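Local coordinates for Lv-ranaspumin (Lv-RSN-1) (Leptodactylus vastus, PDB 4K82), which probably acts as a surfactant that helps to make or stabilise the foam nest in which the frog lays its eggs, at residues G13-A22 and A65-D75; V173-I182 and E192-D200. All blocks are in the same frame, centred on the assembly; numbering follows the deposited sequence.

Contact 1: residues G13-A22 and A65-D75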
ATOM      1  N   GLY A  13      18.445   5.957  19.139  1.00 50.16           N
ATOM      2  CA  GLY A  13      17.712   5.572  20.330  1.00 41.94           C
ATOM      3  C   GLY A  13      17.021   4.228  20.204  1.00 38.88           C
ATOM      4  O   GLY A  13      17.083   3.593  19.148  1.00 41.42           O
ATOM      5  N   PRO A  14      16.354   3.783  21.280  1.00 39.66           N
ATOM      6  CA  PRO A  14      15.637   2.503  21.314  1.00 37.68           C
ATOM      7  C   PRO A  14      14.577   2.344  20.213  1.00 38.63           C
ATOM      8  O   PRO A  14      14.420   1.249  19.675  1.00 34.17           O
ATOM      9  CB  PRO A  14      14.977   2.496  22.703  1.00 39.38           C
ATOM     10  CG  PRO A  14      15.050   3.902  23.192  1.00 43.10           C
ATOM     11  CD  PRO A  14      16.272   4.492  22.570  1.00 42.77           C
ATOM     12  N   GLY A  15      13.860   3.415  19.889  1.00 35.22           N
ATOM     13  CA  GLY A  15      12.867   3.364  18.827  1.00 31.63           C
ATOM     14  C   GLY A  15      13.464   3.166  17.446  1.00 31.60           C
ATOM     15  O   GLY A  15      12.986   2.341  16.663  1.00 29.96           O
ATOM     16  N   THR A  16      14.501   3.936  17.138  1.00 33.47           N
ATOM     17  CA  THR A  16      15.201   3.810  15.867  1.00 29.19           C
ATOM     18  C   THR A  16      15.923   2.476  15.756  1.00 30.27           C
ATOM     19  O   THR A  16      15.988   1.875  14.682  1.00 28.51           O
ATOM     20  CB  THR A  16      16.223   4.955  15.686  1.00 41.50           C
ATOM     21  OG1 THR A  16      15.555   6.218  15.811  1.00 42.28           O
ATOM     22  CG2 THR A  16      16.888   4.872  14.321  1.00 39.47           C
ATOM     23  N   ALA A  17      16.465   2.015  16.879  1.00 28.83           N
ATOM     24  CA  ALA A  17      17.135   0.728  16.924  1.00 33.39           C
ATOM     25  C   ALA A  17      16.160  -0.385  16.564  1.00 33.64           C
ATOM     26  O   ALA A  17      16.471  -1.264  15.759  1.00 30.85           O
ATOM     27  CB  ALA A  17      17.716   0.485  18.307  1.00 38.47           C
ATOM     28  N   CYS A  18      14.982  -0.338  17.176  1.00 31.27           N
ATOM     29  CA  CYS A  18      13.972  -1.367  16.978  1.00 27.03           C
ATOM     30  C   CYS A  18      13.509  -1.371  15.522  1.00 28.13           C
ATOM     31  O   CYS A  18      13.343  -2.430  14.912  1.00 30.93           O
ATOM     32  CB  CYS A  18      12.791  -1.127  17.920  1.00 33.64           C
ATOM     33  SG  CYS A  18      11.406  -2.279  17.727  1.00 37.42           S
ATOM     34  N   LEU A  19      13.300  -0.174  14.983  1.00 28.09           N
ATOM     35  CA  LEU A  19      12.869  -0.016  13.602  1.00 26.78           C
ATOM     36  C   LEU A  19      13.915  -0.577  12.647  1.00 27.21           C
ATOM     37  O   LEU A  19      13.589  -1.300  11.706  1.00 26.92           O
ATOM     38  CB  LEU A  19      12.621   1.462  13.290  1.00 22.55           C
ATOM     39  CG  LEU A  19      12.223   1.756  11.850  1.00 27.57           C
ATOM     40  CD1 LEU A  19      10.920   1.025  11.513  1.00 27.32           C
ATOM     41  CD2 LEU A  19      12.083   3.255  11.655  1.00 25.27           C
ATOM     42  N   THR A  20      15.176  -0.231  12.901  1.00 29.30           N
ATOM     43  CA  THR A  20      16.305  -0.702  12.098  1.00 28.41           C
ATOM     44  C   THR A  20      16.328  -2.227  11.969  1.00 29.13           C
ATOM     45  O   THR A  20      16.448  -2.774  10.869  1.00 30.49           O
ATOM     46  CB  THR A  20      17.644  -0.227  12.711  1.00 31.71           C
ATOM     47  OG1 THR A  20      17.683   1.204  12.730  1.00 33.93           O
ATOM     48  CG2 THR A  20      18.817  -0.750  11.913  1.00 31.82           C
ATOM     49  N   LYS A  21      16.203  -2.912  13.098  1.00 30.00           N
ATOM     50  CA  LYS A  21      16.214  -4.366  13.086  1.00 36.17           C
ATOM     51  C   LYS A  21      14.956  -4.906  12.410  1.00 36.51           C
ATOM     52  O   LYS A  21      15.013  -5.865  11.631  1.00 35.39           O
ATOM     53  CB  LYS A  21      16.331  -4.914  14.510  1.00 33.63           C
ATOM     54  CG  LYS A  21      16.691  -6.394  14.559  1.00 47.16           C
ATOM     55  CD  LYS A  21      16.508  -6.980  15.950  1.00 57.85           C
ATOM     56  CE  LYS A  21      15.055  -6.894  16.400  1.00 60.35           C
ATOM     57  NZ  LYS A  21      14.079  -7.273  15.324  1.00 47.01           N
ATOM     58  N   ALA A  22      13.822  -4.275  12.706  1.00 32.70           N
ATOM     59  CA  ALA A  22      12.539  -4.715  12.178  1.00 31.66           C
ATOM     60  C   ALA A  22      12.512  -4.710  10.645  1.00 31.54           C
ATOM     61  O   ALA A  22      11.885  -5.570  10.028  1.00 34.15           O
ATOM     62  CB  ALA A  22      11.418  -3.852  12.733  1.00 31.67           C
ATOM     63  N   ALA A  65       5.363  -5.167  14.342  1.00 21.09           N
ATOM     64  CA  ALA A  65       6.766  -5.426  14.061  1.00 25.88           C
ATOM     65  C   ALA A  65       7.601  -5.459  15.335  1.00 26.34           C
ATOM     66  O   ALA A  65       8.808  -5.703  15.289  1.00 28.10           O
ATOM     67  CB  ALA A  65       7.315  -4.388  13.088  1.00 27.28           C
ATOM     68  N   GLY A  66       6.952  -5.201  16.466  1.00 28.05           N
ATOM     69  CA  GLY A  66       7.603  -5.236  17.762  1.00 28.09           C
ATOM     70  C   GLY A  66       8.149  -3.893  18.208  1.00 32.54           C
ATOM     71  O   GLY A  66       8.913  -3.818  19.171  1.00 33.08           O
ATOM     72  N   CYS A  67       7.762  -2.825  17.514  1.00 27.04           N
ATOM     73  CA  CYS A  67       8.247  -1.494  17.858  1.00 27.06           C
ATOM     74  C   CYS A  67       7.123  -0.607  18.382  1.00 26.52           C
ATOM     75  O   CYS A  67       5.947  -0.938  18.260  1.00 30.78           O
ATOM     76  CB  CYS A  67       8.932  -0.860  16.652  1.00 28.70           C
ATOM     77  SG  CYS A  67      10.307  -1.869  16.032  1.00 35.39           S
ATOM     78  N   ALA A  68       7.489   0.519  18.988  1.00 28.42           N
ATOM     79  CA  ALA A  68       6.501   1.438  19.540  1.00 23.63           C
ATOM     80  C   ALA A  68       6.685   2.799  18.893  1.00 23.51           C
ATOM     81  O   ALA A  68       7.794   3.335  18.898  1.00 23.70           O
ATOM     82  CB  ALA A  68       6.664   1.551  21.043  1.00 29.89           C
ATOM     83  N   LEU A  69       5.607   3.352  18.341  1.00 23.23           N
ATOM     84  CA  LEU A  69       5.690   4.653  17.692  1.00 22.34           C
ATOM     85  C   LEU A  69       6.186   5.717  18.673  1.00 21.58           C
ATOM     86  O   LEU A  69       6.945   6.611  18.300  1.00 23.32           O
ATOM     87  CB  LEU A  69       4.345   5.070  17.091  1.00 21.43           C
ATOM     88  CG  LEU A  69       4.387   6.426  16.363  1.00 22.65           C
ATOM     89  CD1 LEU A  69       5.430   6.473  15.242  1.00 25.46           C
ATOM     90  CD2 LEU A  69       3.019   6.799  15.820  1.00 27.07           C
ATOM     91  N   ASP A  70       5.773   5.605  19.933  1.00 22.37           N
ATOM     92  CA  ASP A  70       6.184   6.578  20.948  1.00 28.06           C
ATOM     93  C   ASP A  70       7.700   6.650  21.068  1.00 27.21           C
ATOM     94  O   ASP A  70       8.269   7.741  21.206  1.00 26.34           O
ATOM     95  CB  ASP A  70       5.599   6.222  22.316  1.00 30.22           C
ATOM     96  CG  ASP A  70       4.126   6.552  22.430  1.00 44.37           C
ATOM     97  OD1 ASP A  70       3.639   7.405  21.663  1.00 46.81           O
ATOM     98  OD2 ASP A  70       3.459   5.960  23.303  1.00 53.60           O
ATOM     99  N   ASP A  71       8.348   5.488  21.024  1.00 28.12           N
ATOM    100  CA  ASP A  71       9.806   5.427  21.072  1.00 28.74           C
ATOM    101  C   ASP A  71      10.413   6.120  19.862  1.00 27.52           C
ATOM    102  O   ASP A  71      11.392   6.850  19.989  1.00 25.55           O
ATOM    103  CB  ASP A  71      10.305   3.981  21.110  1.00 27.91           C
ATOM    104  CG  ASP A  71      10.037   3.304  22.429  1.00 33.79           C
ATOM    105  OD1 ASP A  71       9.733   4.015  23.405  1.00 37.81           O
ATOM    106  OD2 ASP A  71      10.138   2.060  22.478  1.00 35.43           O
ATOM    107  N   ILE A  72       9.842   5.866  18.683  1.00 22.43           N
ATOM    108  CA  ILE A  72      10.339   6.488  17.459  1.00 24.75           C
ATOM    109  C   ILE A  72      10.173   8.005  17.511  1.00 23.06           C
ATOM    110  O   ILE A  72      11.080   8.753  17.135  1.00 25.31           O
ATOM    111  CB  ILE A  72       9.671   5.890  16.198  1.00 20.74           C
ATOM    112  CG1 ILE A  72      10.083   4.423  16.058  1.00 23.17           C
ATOM    113  CG2 ILE A  72      10.066   6.688  14.957  1.00 25.94           C
ATOM    114  CD1 ILE A  72       9.242   3.623  15.081  1.00 25.58           C
ATOM    115  N   VAL A  73       9.031   8.466  18.010  1.00 20.34           N
ATOM    116  CA  VAL A  73       8.800   9.902  18.124  1.00 19.61           C
ATOM    117  C   VAL A  73       9.809  10.563  19.074  1.00 24.85           C
ATOM    118  O   VAL A  73      10.290  11.664  18.808  1.00 27.07           O
ATOM    119  CB  VAL A  73       7.347  10.220  18.572  1.00 24.34           C
ATOM    120  CG1 VAL A  73       7.202  11.689  18.905  1.00 28.03           C
ATOM    121  CG2 VAL A  73       6.356   9.846  17.470  1.00 24.09           C
ATOM    122  N   ALA A  74      10.123   9.876  20.169  1.00 25.04           N
ATOM    123  CA  ALA A  74      11.127  10.351  21.124  1.00 30.34           C
ATOM    124  C   ALA A  74      12.477  10.548  20.445  1.00 33.43           C
ATOM    125  O   ALA A  74      13.124  11.589  20.601  1.00 34.56           O
ATOM    126  CB  ALA A  74      11.256   9.381  22.289  1.00 31.95           C
ATOM    127  N   ASP A  75      12.896   9.550  19.673  1.00 30.95           N
ATOM    128  CA  ASP A  75      14.167   9.622  18.954  1.00 37.80           C
ATOM    129  C   ASP A  75      14.202  10.657  17.822  1.00 41.48           C
ATOM    130  O   ASP A  75      15.273  11.159  17.477  1.00 50.63           O
ATOM    131  CB  ASP A  75      14.548   8.243  18.411  1.00 37.40           C
ATOM    132  CG  ASP A  75      14.679   7.205  19.505  1.00 43.80           C
ATOM    133  OD1 ASP A  75      14.850   7.594  20.679  1.00 43.76           O
ATOM    134  OD2 ASP A  75      14.609   5.999  19.192  1.00 44.01           O
TER
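Asp75 lays its carboxylate against the opening turn of helix 14-22, where the amides have no carbonyl of their own helix to bond. Its CG lies beside its own backbone N, anti to the carbonyl carbon, and this carries OD2 to the amides of Gly15 and Thr16. OD2 accepts the N-H of Thr16 through its anti lone pair (Thr16 N to Asp75 OD2 2.9 Å, 156° at the hydrogen). The N-H of Gly15 adds a weak, bent bond to the same oxygen (Gly15 N to Asp75 OD2 2.8 Å). One oxygen thus serves two successive amides, and the positive end of the helix probably favours its ionised form. The Thr16 hydroxyl lies against the stem of the aspartate, with OG1 3.4 Å from Asp75 CB.

One turn back along helix 69-75, the backbones themselves nearly meet. Asp71 CB rests on Gly15 CA at 3.5 Å, and Ile72 places CG1 3.6 Å from Gly15 O. A beta carbon on Gly15 would collide with the backbone between Asp71 and Ile72, and this bare position lets the axes approach to 7.4 Å while crossing at 118°.

Farther along helix 14-22 the link is covalent. Cys18 SG and Cys67 SG are joined at 2.1 Å, and the torsion about the S-S bond, -97°, makes a left-handed disulfide. The methyl of Ala22 packs beside it, with CB 4.0 Å from Cys67 SG, and also meets Ala65 CB beyond the disulfide.

Further out, Gly66 ends the preceding helix in a Schellman motif and Ala68 takes the N-cap of the next. Leu19 turns to Leu29, Leu96 and Leu99, and Ile72 to Leu62. The whole exemplifies a close glycine-mediated helix crossing in an all-alpha fold, flanked by a disulfide from the preceding link and, at the N terminus of helix 14-22, by a carboxylate bonded to first-turn amides.

Contact 2: residues V173-I182 and E192-D200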
ATOM      1  N   VAL A 173     -16.744   1.803 -12.341  1.00 39.86           N
ATOM      2  CA  VAL A 173     -17.292   0.802 -13.250  1.00 38.29           C
ATOM      3  C   VAL A 173     -17.798  -0.375 -12.426  1.00 34.00           C
ATOM      4  O   VAL A 173     -17.071  -0.905 -11.582  1.00 36.62           O
ATOM      5  CB  VAL A 173     -16.243   0.312 -14.273  1.00 39.65           C
ATOM      6  CG1 VAL A 173     -16.826  -0.796 -15.147  1.00 37.38           C
ATOM      7  CG2 VAL A 173     -15.744   1.470 -15.133  1.00 37.44           C
ATOM      8  N   GLY A 174     -19.046  -0.770 -12.657  1.00 37.71           N
ATOM      9  CA  GLY A 174     -19.615  -1.919 -11.976  1.00 32.03           C
ATOM     10  C   GLY A 174     -18.810  -3.164 -12.290  1.00 32.34           C
ATOM     11  O   GLY A 174     -18.299  -3.307 -13.400  1.00 29.67           O
ATOM     12  N   LEU A 175     -18.688  -4.057 -11.311  1.00 26.84           N
ATOM     13  CA  LEU A 175     -17.951  -5.303 -11.496  1.00 26.95           C
ATOM     14  C   LEU A 175     -18.522  -6.143 -12.640  1.00 28.07           C
ATOM     15  O   LEU A 175     -17.782  -6.730 -13.434  1.00 24.23           O
ATOM     16  CB  LEU A 175     -17.974  -6.122 -10.205  1.00 29.69           C
ATOM     17  CG  LEU A 175     -17.167  -7.413 -10.265  1.00 33.92           C
ATOM     18  CD1 LEU A 175     -15.691  -7.112 -10.059  1.00 38.37           C
ATOM     19  CD2 LEU A 175     -17.684  -8.421  -9.243  1.00 34.29           C
ATOM     20  N   ASP A 176     -19.847  -6.198 -12.711  1.00 28.09           N
ATOM     21  CA  ASP A 176     -20.524  -6.998 -13.714  1.00 32.21           C
ATOM     22  C   ASP A 176     -20.178  -6.527 -15.128  1.00 28.73           C
ATOM     23  O   ASP A 176     -19.772  -7.319 -15.973  1.00 27.43           O
ATOM     24  CB  ASP A 176     -22.038  -7.002 -13.462  1.00 36.93           C
ATOM     25  CG  ASP A 176     -22.639  -5.601 -13.429  1.00 51.75           C
ATOM     26  OD1 ASP A 176     -21.879  -4.611 -13.304  1.00 51.08           O
ATOM     27  OD2 ASP A 176     -23.882  -5.490 -13.520  1.00 63.52           O
ATOM     28  N   ASP A 177     -20.298  -5.231 -15.384  1.00 29.40           N
ATOM     29  CA  ASP A 177     -19.968  -4.719 -16.704  1.00 23.78           C
ATOM     30  C   ASP A 177     -18.478  -4.812 -17.025  1.00 22.49           C
ATOM     31  O   ASP A 177     -18.097  -5.017 -18.181  1.00 23.88           O
ATOM     32  CB  ASP A 177     -20.444  -3.272 -16.867  1.00 27.55           C
ATOM     33  CG  ASP A 177     -21.929  -3.178 -17.152  1.00 35.45           C
ATOM     34  OD1 ASP A 177     -22.581  -4.230 -17.310  1.00 38.86           O
ATOM     35  OD2 ASP A 177     -22.447  -2.049 -17.220  1.00 39.29           O
ATOM     36  N   LEU A 178     -17.640  -4.644 -16.004  1.00 23.71           N
ATOM     37  CA  LEU A 178     -16.198  -4.762 -16.187  1.00 22.43           C
ATOM     38  C   LEU A 178     -15.875  -6.149 -16.740  1.00 21.62           C
ATOM     39  O   LEU A 178     -15.154  -6.288 -17.735  1.00 23.08           O
ATOM     40  CB  LEU A 178     -15.462  -4.519 -14.867  1.00 22.35           C
ATOM     41  CG  LEU A 178     -13.936  -4.540 -14.958  1.00 27.24           C
ATOM     42  CD1 LEU A 178     -13.407  -3.180 -15.357  1.00 27.80           C
ATOM     43  CD2 LEU A 178     -13.322  -4.999 -13.641  1.00 31.13           C
ATOM     44  N   PHE A 179     -16.449  -7.176 -16.136  1.00 26.38           N
ATOM     45  CA  PHE A 179     -16.104  -8.527 -16.575  1.00 25.20           C
ATOM     46  C   PHE A 179     -16.813  -9.001 -17.834  1.00 24.62           C
ATOM     47  O   PHE A 179     -16.433 -10.022 -18.412  1.00 28.01           O
ATOM     48  CB  PHE A 179     -16.213  -9.525 -15.430  1.00 23.57           C
ATOM     49  CG  PHE A 179     -15.011  -9.514 -14.530  1.00 29.01           C
ATOM     50  CD1 PHE A 179     -14.919  -8.610 -13.481  1.00 27.92           C
ATOM     51  CD2 PHE A 179     -13.951 -10.376 -14.768  1.00 29.77           C
ATOM     52  CE1 PHE A 179     -13.798  -8.584 -12.667  1.00 26.95           C
ATOM     53  CE2 PHE A 179     -12.832 -10.367 -13.947  1.00 26.47           C
ATOM     54  CZ  PHE A 179     -12.752  -9.468 -12.902  1.00 27.84           C
ATOM     55  N   LYS A 180     -17.821  -8.265 -18.290  1.00 23.78           N
ATOM     56  CA  LYS A 180     -18.343  -8.501 -19.631  1.00 22.05           C
ATOM     57  C   LYS A 180     -17.267  -8.199 -20.664  1.00 29.44           C
ATOM     58  O   LYS A 180     -17.316  -8.684 -21.791  1.00 29.09           O
ATOM     59  CB  LYS A 180     -19.587  -7.653 -19.899  1.00 25.55           C
ATOM     60  CG  LYS A 180     -20.832  -8.189 -19.226  1.00 27.29           C
ATOM     61  CD  LYS A 180     -21.988  -7.203 -19.267  1.00 34.14           C
ATOM     62  CE  LYS A 180     -23.054  -7.615 -18.253  1.00 32.68           C
ATOM     63  NZ  LYS A 180     -23.919  -6.479 -17.830  1.00 43.43           N
ATOM     64  N   ASN A 181     -16.284  -7.406 -20.253  1.00 25.23           N
ATOM     65  CA  ASN A 181     -15.230  -6.927 -21.131  1.00 23.24           C
ATOM     66  C   ASN A 181     -13.846  -7.511 -20.844  1.00 22.29           C
ATOM     67  O   ASN A 181     -12.827  -6.981 -21.298  1.00 28.14           O
ATOM     68  CB  ASN A 181     -15.172  -5.407 -21.036  1.00 20.99           C
ATOM     69  CG  ASN A 181     -16.375  -4.753 -21.674  1.00 23.59           C
ATOM     70  OD1 ASN A 181     -16.397  -4.530 -22.885  1.00 29.60           O
ATOM     71  ND2 ASN A 181     -17.387  -4.454 -20.867  1.00 24.23           N
ATOM     72  N   ILE A 182     -13.804  -8.599 -20.090  1.00 24.49           N
ATOM     73  CA  ILE A 182     -12.535  -9.258 -19.824  1.00 19.97           C
ATOM     74  C   ILE A 182     -12.609 -10.678 -20.376  1.00 26.80           C
ATOM     75  O   ILE A 182     -13.505 -11.440 -20.021  1.00 28.28           O
ATOM     76  CB  ILE A 182     -12.186  -9.253 -18.326  1.00 19.88           C
ATOM     77  CG1 ILE A 182     -12.060  -7.808 -17.820  1.00 19.88           C
ATOM     78  CG2 ILE A 182     -10.890 -10.024 -18.070  1.00 27.82           C
ATOM     79  CD1 ILE A 182     -11.753  -7.712 -16.324  1.00 25.13           C
ATOM     80  N   GLU A 192     -10.967  -5.328 -22.600  1.00 24.21           N
ATOM     81  CA  GLU A 192     -11.565  -4.593 -23.714  1.00 26.99           C
ATOM     82  C   GLU A 192     -12.507  -3.496 -23.219  1.00 31.09           C
ATOM     83  O   GLU A 192     -12.946  -3.515 -22.070  1.00 26.34           O
ATOM     84  CB  GLU A 192     -12.278  -5.582 -24.649  1.00 30.08           C
ATOM     85  CG  GLU A 192     -11.328  -6.646 -25.208  1.00 35.51           C
ATOM     86  CD  GLU A 192     -12.036  -7.833 -25.846  1.00 49.62           C
ATOM     87  OE1 GLU A 192     -13.153  -7.655 -26.382  1.00 52.19           O
ATOM     88  OE2 GLU A 192     -11.465  -8.952 -25.806  1.00 46.43           O
ATOM     89  N   GLY A 193     -12.797  -2.528 -24.084  1.00 34.43           N
ATOM     90  CA  GLY A 193     -13.711  -1.443 -23.756  1.00 39.00           C
ATOM     91  C   GLY A 193     -13.478  -0.758 -22.419  1.00 27.67           C
ATOM     92  O   GLY A 193     -12.374  -0.305 -22.114  1.00 27.02           O
ATOM     93  N   ILE A 194     -14.526  -0.703 -21.602  1.00 27.80           N
ATOM     94  CA  ILE A 194     -14.447  -0.025 -20.304  1.00 21.10           C
ATOM     95  C   ILE A 194     -13.525  -0.714 -19.283  1.00 24.73           C
ATOM     96  O   ILE A 194     -13.250  -0.157 -18.221  1.00 25.72           O
ATOM     97  CB  ILE A 194     -15.846   0.180 -19.700  1.00 26.90           C
ATOM     98  CG1 ILE A 194     -16.515  -1.175 -19.445  1.00 28.20           C
ATOM     99  CG2 ILE A 194     -16.695   1.036 -20.633  1.00 28.64           C
ATOM    100  CD1 ILE A 194     -17.950  -1.071 -18.941  1.00 32.27           C
ATOM    101  N   ALA A 195     -13.041  -1.916 -19.609  1.00 27.09           N
ATOM    102  CA  ALA A 195     -12.131  -2.646 -18.725  1.00 20.76           C
ATOM    103  C   ALA A 195     -10.650  -2.325 -18.985  1.00 19.32           C
ATOM    104  O   ALA A 195      -9.776  -2.739 -18.229  1.00 17.97           O
ATOM    105  CB  ALA A 195     -12.369  -4.153 -18.841  1.00 19.92           C
ATOM    106  N   LYS A 196     -10.372  -1.567 -20.044  1.00 21.51           N
ATOM    107  CA  LYS A 196      -8.986  -1.263 -20.391  1.00 21.88           C
ATOM    108  C   LYS A 196      -8.180  -0.514 -19.310  1.00 19.80           C
ATOM    109  O   LYS A 196      -7.024  -0.861 -19.065  1.00 23.50           O
ATOM    110  CB  LYS A 196      -8.899  -0.549 -21.753  1.00 21.93           C
ATOM    111  CG  LYS A 196      -7.471  -0.286 -22.224  1.00 27.61           C
ATOM    112  CD  LYS A 196      -6.674  -1.583 -22.369  1.00 30.72           C
ATOM    113  CE  LYS A 196      -5.595  -1.492 -23.464  1.00 40.88           C
ATOM    114  NZ  LYS A 196      -4.629  -0.355 -23.291  1.00 32.76           N
ATOM    115  N   PRO A 197      -8.772   0.512 -18.652  1.00 23.38           N
ATOM    116  CA  PRO A 197      -8.033   1.168 -17.567  1.00 25.46           C
ATOM    117  C   PRO A 197      -7.612   0.215 -16.438  1.00 23.28           C
ATOM    118  O   PRO A 197      -6.477   0.308 -15.967  1.00 21.38           O
ATOM    119  CB  PRO A 197      -9.041   2.201 -17.047  1.00 27.02           C
ATOM    120  CG  PRO A 197      -9.834   2.563 -18.259  1.00 25.41           C
ATOM    121  CD  PRO A 197     -10.000   1.257 -18.996  1.00 27.30           C
ATOM    122  N   LEU A 198      -8.510  -0.684 -16.029  1.00 22.47           N
ATOM    123  CA  LEU A 198      -8.187  -1.695 -15.021  1.00 22.15           C
ATOM    124  C   LEU A 198      -7.047  -2.573 -15.533  1.00 22.00           C
ATOM    125  O   LEU A 198      -6.086  -2.837 -14.820  1.00 20.83           O
ATOM    126  CB  LEU A 198      -9.427  -2.535 -14.690  1.00 23.68           C
ATOM    127  CG  LEU A 198      -9.392  -3.538 -13.530  1.00 30.24           C
ATOM    128  CD1 LEU A 198      -8.705  -4.838 -13.897  1.00 32.40           C
ATOM    129  CD2 LEU A 198      -8.766  -2.943 -12.281  1.00 27.32           C
ATOM    130  N   GLY A 199      -7.140  -3.014 -16.787  1.00 19.28           N
ATOM    131  CA  GLY A 199      -6.086  -3.836 -17.354  1.00 20.16           C
ATOM    132  C   GLY A 199      -4.725  -3.160 -17.379  1.00 20.29           C
ATOM    133  O   GLY A 199      -3.710  -3.785 -17.076  1.00 22.15           O
ATOM    134  N   ASP A 200      -4.710  -1.876 -17.742  1.00 20.92           N
ATOM    135  CA  ASP A 200      -3.483  -1.085 -17.737  1.00 25.79           C
ATOM    136  C   ASP A 200      -2.874  -1.010 -16.348  1.00 20.61           C
ATOM    137  O   ASP A 200      -1.666  -1.163 -16.179  1.00 22.27           O
ATOM    138  CB  ASP A 200      -3.761   0.343 -18.215  1.00 25.33           C
ATOM    139  CG  ASP A 200      -3.997   0.425 -19.700  1.00 40.39           C
ATOM    140  OD1 ASP A 200      -3.689  -0.558 -20.401  1.00 32.65           O
ATOM    141  OD2 ASP A 200      -4.485   1.482 -20.160  1.00 40.28           O
TER
HETATM  142  O   HOH W   1     -17.109  -1.773 -23.221  1.00 35.52           O
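Asn181 holds CG anti to its own carbonyl carbon (chi1 -70°), which sends the amide out between helix 175-180 and the turn at Gly193-Ile194; Ile194 answers with CG1 placed between its backbone N and carbonyl carbon (chi1 62°), the crowded position, a torsion that lays CG1 and CD1 across the amide at about a right angle. ND2 lies 3.7 Å from Ile194 CG1, a plain van der Waals contact, and one of its N-H groups is given to Asp177 O at 2.8 Å from Asn181 ND2, with the acceptor almost in the amide plane. This fixes the flip of the group and turns OD1 to a water, which donates to Asn181 OD1 (2.9 Å) and accepts from Ile194 N (3.2 Å). At Gly193, with its positive phi, a beta carbon would run into OD1. Replacing Asn181 by an alanine removes both amide bonds and would probably leave Asp177 O without its side-chain donor, the water without one of its two partners here and the flank of Ile194 less covered.

The backbone adds a nearly straight bond, Glu192 N to Asn181 O at 2.8 Å (166° at the hydrogen). Beside this bond lies the apolar part. Leu178 brings CD1 over the backbone of Ala195, 3.6 Å from Ala195 CA, while the methyl of Ala195 packs against Ile182, with CB 3.8 Å from Ile182 CG1. Leu198 crosses Leu178 at about a right angle. At the outer margin, Ile194 CD1 reaches Asp177 CB at 3.9 Å and also touches Val173.

Asn181 and Glu192 flank the two-stranded hairpin 182-185/188-191, so their bond stands at its open end. Helix 175-180 packs on helix 152-165 through Leu178 on Leu163 and Phe179 on Ile156, and Phe191 of strand 188-191 touches Ile182 and Leu198.

Overall arrangement
From the N terminus, helix 14-24 starts the fold, and contact 1 brings the chain back to it after a mostly helical excursion through helices 29-42 and 48-64. The disulfide Cys38-Cys114 begins inside that loop and ends beyond it, so it crosses contact 1 along the sequence and ties the loop to helix 107-121. Contact 2 comes later, in series, and closes only the short hairpin before the last helix; it nests within the span of the Cys146-Cys207 disulfide. The two contacts lie on opposite sides of the chain's centre, their centres about 44 Å apart, and consolidate separate ends of a largely helical molecule.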